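Long-range contacts in axin interactor, dorsalization associated protein (Danio rerio, PDB 2QZQ), which acts as a ventralizing factor in the embryo, binding axin, disrupting its homodimerization and so inhibiting axin-mediated JNK activation: residues Ala28-Ser39 and Pro50-Glu61; Ile118-Pro126 and Lys132-Lys140. All blocks are in the same frame, centred on the assembly; numbering follows the deposited sequence.

Contact 1: Ala28-Ser39 and Pro50-Glu61; sequences AGQCIDPYITVS and PVQDTPVATRKE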
loop_
_atom_site.group_PDB
_atom_site.type_symbol
_atom_site.label_atom_id
_atom_site.label_comp_id
_atom_site.label_asym_id
_atom_site.label_seq_id
_atom_site.Cartn_x
_atom_site.Cartn_y
_atom_site.Cartn_z
ATOM N N ALA A 28 -11.458 3.175 11.816
ATOM C CA ALA A 28 -9.997 3.408 11.892
ATOM C C ALA A 28 -9.473 3.425 13.333
ATOM O O ALA A 28 -8.531 2.717 13.663
ATOM C CB ALA A 28 -9.605 4.727 11.189
ATOM N N GLY A 29 -10.099 4.242 14.176
ATOM C CA GLY A 29 -9.661 4.438 15.565
ATOM C C GLY A 29 -9.724 3.195 16.466
ATOM O O GLY A 29 -9.077 3.162 17.519
ATOM N N GLN A 30 -10.501 2.200 16.058
ATOM C CA GLN A 30 -10.598 0.914 16.768
ATOM C C GLN A 30 -9.455 -0.041 16.464
ATOM O O GLN A 30 -9.244 -1.034 17.214
ATOM C CB GLN A 30 -11.903 0.200 16.400
ATOM C CG GLN A 30 -13.164 1.023 16.638
ATOM C CD GLN A 30 -14.410 0.173 16.699
ATOM O OE1 GLN A 30 -14.527 -0.853 16.004
ATOM N NE2 GLN A 30 -15.363 0.589 17.542
ATOM N N CYS A 31 -8.771 0.195 15.340
ATOM C CA CYS A 31 -7.766 -0.721 14.846
ATOM C C CYS A 31 -6.510 -0.590 15.682
ATOM O O CYS A 31 -5.970 0.505 15.856
ATOM C CB CYS A 31 -7.462 -0.508 13.332
ATOM S SG CYS A 31 -8.906 -0.755 12.287
ATOM N N ILE A 32 -6.088 -1.724 16.229
ATOM C CA ILE A 32 -4.955 -1.797 17.149
ATOM C C ILE A 32 -3.650 -2.119 16.417
ATOM O O ILE A 32 -3.586 -3.065 15.621
ATOM C CB ILE A 32 -5.213 -2.884 18.271
ATOM C CG1 ILE A 32 -6.559 -2.635 18.989
ATOM C CG2 ILE A 32 -4.034 -2.929 19.234
ATOM C CD1 ILE A 32 -6.711 -1.233 19.616
ATOM N N ASP A 33 -2.625 -1.311 16.679
ATOM C CA ASP A 33 -1.278 -1.492 16.107
ATOM C C ASP A 33 -1.348 -1.619 14.582
ATOM O O ASP A 33 -0.854 -2.590 13.998
ATOM C CB ASP A 33 -0.574 -2.703 16.721
ATOM C CG ASP A 33 -0.286 -2.515 18.210
ATOM O OD1 ASP A 33 -0.318 -1.373 18.686
ATOM O OD2 ASP A 33 -0.030 -3.527 18.880
ATOM N N PRO A 34 -1.970 -0.627 13.943
ATOM C CA PRO A 34 -2.164 -0.727 12.486
ATOM C C PRO A 34 -0.874 -0.519 11.697
ATOM O O PRO A 34 -0.024 0.313 12.061
ATOM C CB PRO A 34 -3.163 0.392 12.190
ATOM C CG PRO A 34 -2.892 1.423 13.251
ATOM C CD PRO A 34 -2.533 0.618 14.509
ATOM N N TYR A 35 -0.728 -1.260 10.610
ATOM C CA TYR A 35 0.379 -1.007 9.684
ATOM C C TYR A 35 0.016 -1.448 8.277
ATOM O O TYR A 35 -1.044 -2.021 8.048
ATOM C CB TYR A 35 1.689 -1.656 10.143
ATOM C CG TYR A 35 1.706 -3.168 10.100
ATOM C CD1 TYR A 35 1.182 -3.928 11.163
ATOM C CD2 TYR A 35 2.249 -3.844 9.008
ATOM C CE1 TYR A 35 1.207 -5.331 11.127
ATOM C CE2 TYR A 35 2.273 -5.240 8.953
ATOM C CZ TYR A 35 1.767 -5.976 10.036
ATOM O OH TYR A 35 1.792 -7.354 9.981
ATOM N N ILE A 36 0.899 -1.150 7.331
ATOM C CA ILE A 36 0.647 -1.508 5.927
ATOM C C ILE A 36 1.809 -2.277 5.350
ATOM O O ILE A 36 2.967 -1.923 5.565
ATOM C CB ILE A 36 0.318 -0.250 5.076
ATOM C CG1 ILE A 36 -1.045 0.311 5.504
ATOM C CG2 ILE A 36 0.330 -0.568 3.508
ATOM C CD1 ILE A 36 -1.435 1.661 4.791
ATOM N N THR A 37 1.473 -3.333 4.604
ATOM C CA THR A 37 2.419 -4.114 3.857
ATOM C C THR A 37 2.279 -3.704 2.406
ATOM O O THR A 37 1.170 -3.751 1.831
ATOM C CB THR A 37 2.143 -5.604 3.988
ATOM O OG1 THR A 37 2.364 -5.983 5.341
ATOM C CG2 THR A 37 3.089 -6.447 3.095
ATOM N N VAL A 38 3.408 -3.296 1.849
ATOM C CA VAL A 38 3.500 -2.876 0.451
ATOM C C VAL A 38 4.307 -3.928 -0.309
ATOM O O VAL A 38 5.460 -4.240 0.037
ATOM C CB VAL A 38 4.153 -1.470 0.293
ATOM C CG1 VAL A 38 4.187 -1.007 -1.228
ATOM C CG2 VAL A 38 3.461 -0.416 1.168
ATOM N N SER A 39 3.673 -4.482 -1.341
ATOM C CA SER A 39 4.292 -5.461 -2.185
ATOM C C SER A 39 4.070 -5.068 -3.663
ATOM O O SER A 39 3.176 -4.281 -3.975
ATOM C CB SER A 39 3.724 -6.854 -1.898
ATOM O OG SER A 39 2.328 -6.942 -2.148
ATOM N N PRO A 50 11.010 -7.558 -2.826
ATOM C CA PRO A 50 10.823 -7.839 -1.395
ATOM C C PRO A 50 9.647 -7.048 -0.840
ATOM O O PRO A 50 9.458 -5.875 -1.192
ATOM C CB PRO A 50 12.129 -7.365 -0.750
ATOM C CG PRO A 50 12.773 -6.478 -1.762
ATOM C CD PRO A 50 12.325 -6.953 -3.104
ATOM N N VAL A 51 8.885 -7.712 0.019
ATOM C CA VAL A 51 7.710 -7.157 0.670
ATOM C C VAL A 51 8.230 -6.215 1.740
ATOM O O VAL A 51 9.265 -6.504 2.348
ATOM C CB VAL A 51 6.842 -8.315 1.240
ATOM C CG1 VAL A 51 5.598 -7.800 1.894
ATOM C CG2 VAL A 51 6.446 -9.271 0.102
ATOM N N GLN A 52 7.559 -5.084 1.945
ATOM C CA GLN A 52 7.955 -4.107 2.947
ATOM C C GLN A 52 6.804 -3.723 3.886
ATOM O O GLN A 52 5.709 -3.392 3.419
ATOM C CB GLN A 52 8.456 -2.832 2.290
ATOM C CG GLN A 52 9.663 -2.977 1.347
ATOM C CD GLN A 52 9.978 -1.668 0.688
ATOM O OE1 GLN A 52 10.586 -0.792 1.302
ATOM N NE2 GLN A 52 9.533 -1.498 -0.561
ATOM N N ASP A 53 7.063 -3.746 5.198
ATOM C CA ASP A 53 6.064 -3.337 6.198
ATOM C C ASP A 53 6.340 -1.945 6.712
ATOM O O ASP A 53 7.472 -1.645 7.118
ATOM C CB ASP A 53 6.058 -4.296 7.400
ATOM C CG ASP A 53 5.492 -5.647 7.083
ATOM O OD1 ASP A 53 4.933 -5.869 5.972
ATOM O OD2 ASP A 53 5.585 -6.522 7.978
ATOM N N THR A 54 5.331 -1.083 6.745
ATOM C CA THR A 54 5.517 0.173 7.457
ATOM C C THR A 54 5.702 -0.156 8.946
ATOM O O THR A 54 5.307 -1.252 9.408
ATOM C CB THR A 54 4.366 1.207 7.328
ATOM O OG1 THR A 54 3.225 0.785 8.092
ATOM C CG2 THR A 54 3.968 1.508 5.837
ATOM N N PRO A 55 6.335 0.768 9.689
ATOM C CA PRO A 55 6.191 0.702 11.142
ATOM C C PRO A 55 4.723 0.859 11.497
ATOM O O PRO A 55 3.916 1.337 10.673
ATOM C CB PRO A 55 6.921 1.946 11.635
ATOM C CG PRO A 55 7.855 2.345 10.514
ATOM C CD PRO A 55 7.196 1.883 9.242
ATOM N N VAL A 56 4.384 0.483 12.729
ATOM C CA VAL A 56 3.049 0.720 13.275
ATOM C C VAL A 56 2.733 2.215 13.377
ATOM O O VAL A 56 3.555 3.028 13.819
ATOM C CB VAL A 56 2.865 -0.015 14.638
ATOM C CG1 VAL A 56 1.650 0.504 15.420
ATOM C CG2 VAL A 56 2.723 -1.490 14.386
ATOM N N ALA A 57 1.535 2.576 12.941
ATOM C CA ALA A 57 1.088 3.950 12.980
ATOM C C ALA A 57 0.402 4.209 14.325
ATOM O O ALA A 57 -0.400 3.385 14.793
ATOM C CB ALA A 57 0.121 4.229 11.823
ATOM N N THR A 58 0.684 5.366 14.912
ATOM C CA THR A 58 0.170 5.699 16.247
ATOM C C THR A 58 -0.801 6.862 16.197
ATOM O O THR A 58 -1.576 7.079 17.133
ATOM C CB THR A 58 1.349 6.008 17.230
ATOM O OG1 THR A 58 2.190 7.025 16.664
ATOM C CG2 THR A 58 2.191 4.750 17.440
ATOM N N ARG A 59 -0.782 7.612 15.099
ATOM C CA ARG A 59 -1.637 8.777 14.982
ATOM C C ARG A 59 -3.015 8.362 14.462
ATOM O O ARG A 59 -3.233 8.291 13.249
ATOM C CB ARG A 59 -0.984 9.857 14.097
ATOM C CG ARG A 59 0.400 10.359 14.602
ATOM C CD ARG A 59 1.217 10.997 13.452
ATOM N NE ARG A 59 0.437 12.036 12.783
ATOM C CZ ARG A 59 0.553 12.357 11.499
ATOM N NH1 ARG A 59 1.416 11.711 10.707
ATOM N NH2 ARG A 59 -0.206 13.325 11.007
ATOM N N LYS A 60 -3.931 8.084 15.393
ATOM C CA LYS A 60 -5.258 7.534 15.071
ATOM C C LYS A 60 -6.334 8.568 15.362
ATOM O O LYS A 60 -6.238 9.329 16.332
ATOM C CB LYS A 60 -5.543 6.240 15.868
ATOM C CG LYS A 60 -4.494 5.109 15.717
ATOM C CD LYS A 60 -5.098 3.749 16.078
ATOM C CE LYS A 60 -5.752 3.736 17.479
ATOM N NZ LYS A 60 -5.959 2.336 17.944
ATOM N N GLU A 61 -7.334 8.617 14.493
ATOM C CA GLU A 61 -8.515 9.447 14.653
ATOM C C GLU A 61 -9.664 8.456 14.495
ATOM O O GLU A 61 -9.421 7.267 14.246
ATOM C CB GLU A 61 -8.612 10.539 13.562
ATOM C CG GLU A 61 -7.412 11.489 13.451
ATOM C CD GLU A 61 -7.583 12.631 12.407
ATOM O OE1 GLU A 61 -8.376 12.530 11.426
ATOM O OE2 GLU A 61 -6.879 13.654 12.578
HETATM O O HOH W 1 -3.442 1.005 18.375
HETATM O O HOH W 2 3.377 -8.380 7.936
HETATM O O HOH W 3 7.768 -3.836 -1.573
#
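At Thr54 a side chain takes the place of a backbone carbonyl: the amide of Ile36 donates to Thr54 OG1 (3.1 Å), while the Thr54 amide returns a regular bond to Ile36 O. Here a hydroxyl stands in for a carbonyl in the antiparallel pairing of strand 34-41 with the short strand 52-53, a beta hairpin of the C-terminal C2-type domain. With OG1 lodged between its own backbone N and carbonyl carbon (chi1 73°), the hydroxyl can also donate to Pro55 O at 2.7 Å from Thr54 OG1, so one oxygen joins the strand to the next residue's carbonyl. On one side of Thr54, Val38 and Gln52 form a hydrogen-bonded pair with both backbone bonds made; on the other, Ala57 N reaches Pro34 O at 2.9 Å.

Thr37 and Asp53, a non-hydrogen-bonded pair, lie side by side pointing the same way. Thr37 OG1 donates to Asp53 OD1 at 2.6 Å, arriving from above the carboxylate plane, 48° out of it, and accepts from Lys91 NZ of strand 85-94. The other oxygen, OD2, sits 3.7 Å from Tyr35 CE2, and a water links it to Tyr35 OH. Thr54 and Val38 both pack on Ile20 of strand 15-24. The arrangement lies in the region that, by similarity, binds axin.

At the far end the two segments meet again through Lys60. Its side chain bends at the third torsion (chi3 -54°), which turns CE to 3.4 Å from Gly29 O. The ammonium then rests above the Cys31 carbonyl plane: Lys60 NZ bonds to Cys31 O at 2.8 Å, more weakly to Gly29 O, and to a water that also takes the Asp33 amide proton.

Contact 2: Ile118-Pro126 and Lys132-Lys140; sequences IVIELYKKP and KKLNLLTKK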
loop_
_atom_site.group_PDB
_atom_site.type_symbol
_atom_site.label_atom_id
_atom_site.label_comp_id
_atom_site.label_asym_id
_atom_site.label_seq_id
_atom_site.Cartn_x
_atom_site.Cartn_y
_atom_site.Cartn_z
ATOM N N ILE A 118 -2.912 10.784 -5.029
ATOM C CA ILE A 118 -3.890 9.819 -5.538
ATOM C C ILE A 118 -4.673 9.249 -4.344
ATOM O O ILE A 118 -4.099 9.043 -3.265
ATOM C CB ILE A 118 -3.201 8.667 -6.352
ATOM C CG1 ILE A 118 -4.235 7.704 -6.961
ATOM C CG2 ILE A 118 -2.143 7.921 -5.512
ATOM C CD1 ILE A 118 -3.600 6.653 -7.833
ATOM N N VAL A 119 -5.979 9.034 -4.526
ATOM C CA VAL A 119 -6.750 8.275 -3.546
ATOM C C VAL A 119 -7.162 6.936 -4.180
ATOM O O VAL A 119 -7.468 6.852 -5.387
ATOM C CB VAL A 119 -7.975 9.077 -2.946
ATOM C CG1 VAL A 119 -7.505 10.420 -2.317
ATOM C CG2 VAL A 119 -9.049 9.314 -3.983
ATOM N N ILE A 120 -7.097 5.878 -3.388
ATOM C CA ILE A 120 -7.385 4.559 -3.894
ATOM C C ILE A 120 -8.358 3.899 -2.908
ATOM O O ILE A 120 -8.171 3.969 -1.682
ATOM C CB ILE A 120 -6.131 3.660 -3.976
ATOM C CG1 ILE A 120 -5.007 4.300 -4.806
ATOM C CG2 ILE A 120 -6.513 2.285 -4.553
ATOM C CD1 ILE A 120 -3.674 3.549 -4.701
ATOM N N GLU A 121 -9.384 3.263 -3.476
ATOM C CA GLU A 121 -10.415 2.556 -2.701
ATOM C C GLU A 121 -9.909 1.248 -2.075
ATOM O O GLU A 121 -8.946 0.614 -2.568
ATOM C CB GLU A 121 -11.652 2.283 -3.590
ATOM C CG GLU A 121 -11.478 1.121 -4.604
ATOM C CD GLU A 121 -10.800 1.533 -5.918
ATOM O OE1 GLU A 121 -10.151 2.595 -5.977
ATOM O OE2 GLU A 121 -10.888 0.754 -6.891
ATOM N N LEU A 122 -10.583 0.831 -1.006
ATOM C CA LEU A 122 -10.201 -0.386 -0.290
ATOM C C LEU A 122 -11.152 -1.538 -0.600
ATOM O O LEU A 122 -12.372 -1.348 -0.662
ATOM C CB LEU A 122 -10.165 -0.156 1.230
ATOM C CG LEU A 122 -9.022 0.884 1.377
ATOM C CD1 LEU A 122 -9.288 1.984 2.334
ATOM C CD2 LEU A 122 -7.659 0.253 1.489
ATOM N N TYR A 123 -10.566 -2.719 -0.714
ATOM C CA TYR A 123 -11.304 -3.945 -0.940
ATOM C C TYR A 123 -11.139 -4.854 0.254
ATOM O O TYR A 123 -10.101 -4.836 0.891
ATOM C CB TYR A 123 -10.793 -4.619 -2.218
ATOM C CG TYR A 123 -11.156 -3.782 -3.428
ATOM C CD1 TYR A 123 -12.483 -3.700 -3.855
ATOM C CD2 TYR A 123 -10.197 -3.018 -4.092
ATOM C CE1 TYR A 123 -12.860 -2.909 -4.925
ATOM C CE2 TYR A 123 -10.559 -2.208 -5.171
ATOM C CZ TYR A 123 -11.898 -2.155 -5.570
ATOM O OH TYR A 123 -12.258 -1.388 -6.656
ATOM N N LYS A 124 -12.172 -5.635 0.552
ATOM C CA LYS A 124 -12.191 -6.508 1.728
ATOM C C LYS A 124 -11.178 -7.645 1.581
ATOM O O LYS A 124 -10.946 -8.154 0.459
ATOM C CB LYS A 124 -13.583 -7.115 1.903
ATOM C CG LYS A 124 -14.703 -6.152 2.136
ATOM C CD LYS A 124 -16.021 -6.884 2.266
ATOM C CE LYS A 124 -17.135 -5.952 2.801
ATOM N NZ LYS A 124 -18.519 -6.535 2.604
ATOM N N LYS A 125 -10.564 -8.027 2.699
ATOM C CA LYS A 125 -9.804 -9.265 2.805
ATOM C C LYS A 125 -10.693 -10.446 2.364
ATOM O O LYS A 125 -11.927 -10.326 2.414
ATOM C CB LYS A 125 -9.333 -9.494 4.260
ATOM C CG LYS A 125 -10.437 -9.466 5.315
ATOM C CD LYS A 125 -10.850 -10.861 5.811
ATOM C CE LYS A 125 -9.691 -11.602 6.458
ATOM N NZ LYS A 125 -9.139 -10.832 7.613
ATOM N N PRO A 126 -10.081 -11.563 1.905
ATOM C CA PRO A 126 -8.631 -11.788 1.745
ATOM C C PRO A 126 -8.084 -11.083 0.507
ATOM O O PRO A 126 -8.799 -10.887 -0.480
ATOM C CB PRO A 126 -8.512 -13.316 1.577
ATOM C CG PRO A 126 -9.815 -13.746 1.026
ATOM C CD PRO A 126 -10.871 -12.732 1.461
ATOM N N LYS A 132 -8.577 -10.197 -9.437
ATOM C CA LYS A 132 -9.595 -10.738 -10.342
ATOM C C LYS A 132 -11.003 -10.615 -9.763
ATOM O O LYS A 132 -11.963 -10.409 -10.502
ATOM C CB LYS A 132 -9.300 -12.223 -10.584
ATOM C CG LYS A 132 -8.010 -12.533 -11.341
ATOM C CD LYS A 132 -7.836 -11.616 -12.514
ATOM C CE LYS A 132 -7.199 -12.324 -13.700
ATOM N NZ LYS A 132 -7.621 -11.571 -14.916
ATOM N N LYS A 133 -11.124 -10.791 -8.453
ATOM C CA LYS A 133 -12.415 -10.717 -7.778
ATOM C C LYS A 133 -12.312 -9.783 -6.586
ATOM O O LYS A 133 -11.553 -10.050 -5.671
ATOM C CB LYS A 133 -12.899 -12.097 -7.326
ATOM C CG LYS A 133 -13.562 -12.926 -8.420
ATOM C CD LYS A 133 -13.776 -14.396 -7.991
ATOM C CE LYS A 133 -14.862 -14.541 -6.950
ATOM N NZ LYS A 133 -15.183 -16.014 -6.866
ATOM N N LEU A 134 -13.082 -8.697 -6.621
ATOM C CA LEU A 134 -12.983 -7.592 -5.645
ATOM C C LEU A 134 -14.310 -7.287 -4.943
ATOM O O LEU A 134 -15.354 -7.154 -5.588
ATOM C CB LEU A 134 -12.440 -6.330 -6.344
ATOM C CG LEU A 134 -11.127 -6.506 -7.137
ATOM C CD1 LEU A 134 -10.760 -5.280 -7.951
ATOM C CD2 LEU A 134 -9.949 -6.888 -6.174
ATOM N N ASN A 135 -14.253 -7.127 -3.618
ATOM C CA ASN A 135 -15.420 -6.796 -2.812
ATOM C C ASN A 135 -15.103 -5.487 -2.113
ATOM O O ASN A 135 -14.172 -5.431 -1.328
ATOM C CB ASN A 135 -15.693 -7.912 -1.808
ATOM C CG ASN A 135 -15.867 -9.279 -2.492
ATOM O OD1 ASN A 135 -15.082 -10.208 -2.272
ATOM N ND2 ASN A 135 -16.854 -9.374 -3.365
ATOM N N LEU A 136 -15.831 -4.438 -2.472
ATOM C CA LEU A 136 -15.557 -3.083 -1.947
ATOM C C LEU A 136 -15.827 -3.046 -0.462
ATOM O O LEU A 136 -16.870 -3.518 0.002
ATOM C CB LEU A 136 -16.420 -2.044 -2.681
ATOM C CG LEU A 136 -16.131 -0.557 -2.388
ATOM C CD1 LEU A 136 -14.737 -0.196 -2.855
ATOM C CD2 LEU A 136 -17.138 0.341 -3.100
ATOM N N LEU A 137 -14.895 -2.469 0.302
ATOM C CA LEU A 137 -15.077 -2.375 1.743
ATOM C C LEU A 137 -16.243 -1.444 2.143
ATOM O O LEU A 137 -17.074 -1.790 2.981
ATOM C CB LEU A 137 -13.750 -1.928 2.416
ATOM C CG LEU A 137 -13.731 -1.892 3.948
ATOM C CD1 LEU A 137 -13.862 -3.263 4.529
ATOM C CD2 LEU A 137 -12.436 -1.246 4.429
ATOM N N THR A 138 -16.276 -0.245 1.552
ATOM C CA THR A 138 -17.278 0.744 1.865
ATOM C C THR A 138 -17.483 1.661 0.664
ATOM O O THR A 138 -16.578 1.835 -0.159
ATOM C CB THR A 138 -16.897 1.587 3.111
ATOM O OG1 THR A 138 -17.968 2.503 3.411
ATOM C CG2 THR A 138 -15.589 2.373 2.885
ATOM N N LYS A 139 -18.694 2.200 0.549
ATOM C CA LYS A 139 -18.996 3.221 -0.451
ATOM C C LYS A 139 -18.745 4.611 0.119
ATOM O O LYS A 139 -18.779 5.597 -0.625
ATOM C CB LYS A 139 -20.449 3.131 -0.908
ATOM C CG LYS A 139 -20.701 2.009 -1.886
ATOM C CD LYS A 139 -21.864 2.395 -2.758
ATOM C CE LYS A 139 -22.170 1.290 -3.669
ATOM N NZ LYS A 139 -22.589 0.093 -2.891
ATOM N N LYS A 140 -18.477 4.683 1.428
ATOM C CA LYS A 140 -18.094 5.958 2.048
ATOM C C LYS A 140 -16.773 6.500 1.459
ATOM O O LYS A 140 -15.901 5.733 1.012
ATOM C CB LYS A 140 -18.006 5.821 3.565
ATOM C CG LYS A 140 -19.373 5.618 4.233
ATOM C CD LYS A 140 -19.233 5.470 5.727
ATOM C CE LYS A 140 -20.586 5.665 6.407
ATOM N NZ LYS A 140 -20.500 5.456 7.883
HETATM O O HOH W 4 -13.847 0.715 0.363
HETATM O O HOH W 5 -11.915 -8.128 -2.172
HETATM O O HOH W 6 -18.391 -5.775 -0.187
HETATM O O HOH W 7 -13.448 -10.678 0.018
#
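Tyr123 and Leu134 make the tight heart of this contact. The leucine CB lies over one face of the phenol ring, 3.9 Å from its centroid, in a CH-pi contact offset toward the rim. Near the ring plane, at its edge, comes Asn135 O, and Leu136 reaches back with CD1 to 3.9 Å from Tyr123 CE1. That return follows from Leu136 carrying CG opposite its backbone N (chi1 -172°), although its CB points away. The phenol hydroxyl donates to the anti lone pair of Glu121 OE2, 2.6 Å from Tyr123 OH, which helps fix the ring. An alanine in place of Tyr123 would probably leave Leu134 CB and Leu136 CD1 facing a gap and Glu121 without its hydroxyl donor.

Backbone bonds lie either side of Tyr123 along its strand: Leu137 N to Leu122 O (2.9 Å) and Lys124 N to Asn135 O (2.8 Å). They frame a single bridge, Tyr123 with Leu136; the touching parts 121-124 and 134-137 run 97° apart.

The solvent side is looser and wet. Extended Lys124 lays its CG 3.8 Å from Leu137 CD1, but its NZ meets Leu136 O only through a water. Other waters join Lys124 O to Asn135 N, and Leu122 O to Thr138 N.

In the antiparallel sheet of the C2-type domain, strand 116-124 has strand 99-109 on one edge, where Phe105 bonds to the Tyr123 backbone. Its other edge pairs with strand 144-151 up to Ile120 and Leu144; past that, the loop segment 132-140 covers it, Leu134 resting on Phe105 and Phe107, Leu137 joining Leu122 on Leu25.

Overall arrangement
From the N terminus the chain runs through strand 15-24 to contact 1, which closes the loop of residues 40-49 and is complete before strand 64-72 begins. Strands 85-94 and 99-109 follow, and contact 2 then closes the short loop 127-131. The two closures come in series, neither nesting nor crossing. Contact 1 carries the chain from strand 52-53, beside strand 34-41, to strand 59-60, beside strand 64-72, so it spans the two outermost strands of the C2 sandwich. Contact 2 instead lies where strand 116-124 hands over to the loop leading to strand 144-151. Their centres are about 17 Å apart, and they do not touch.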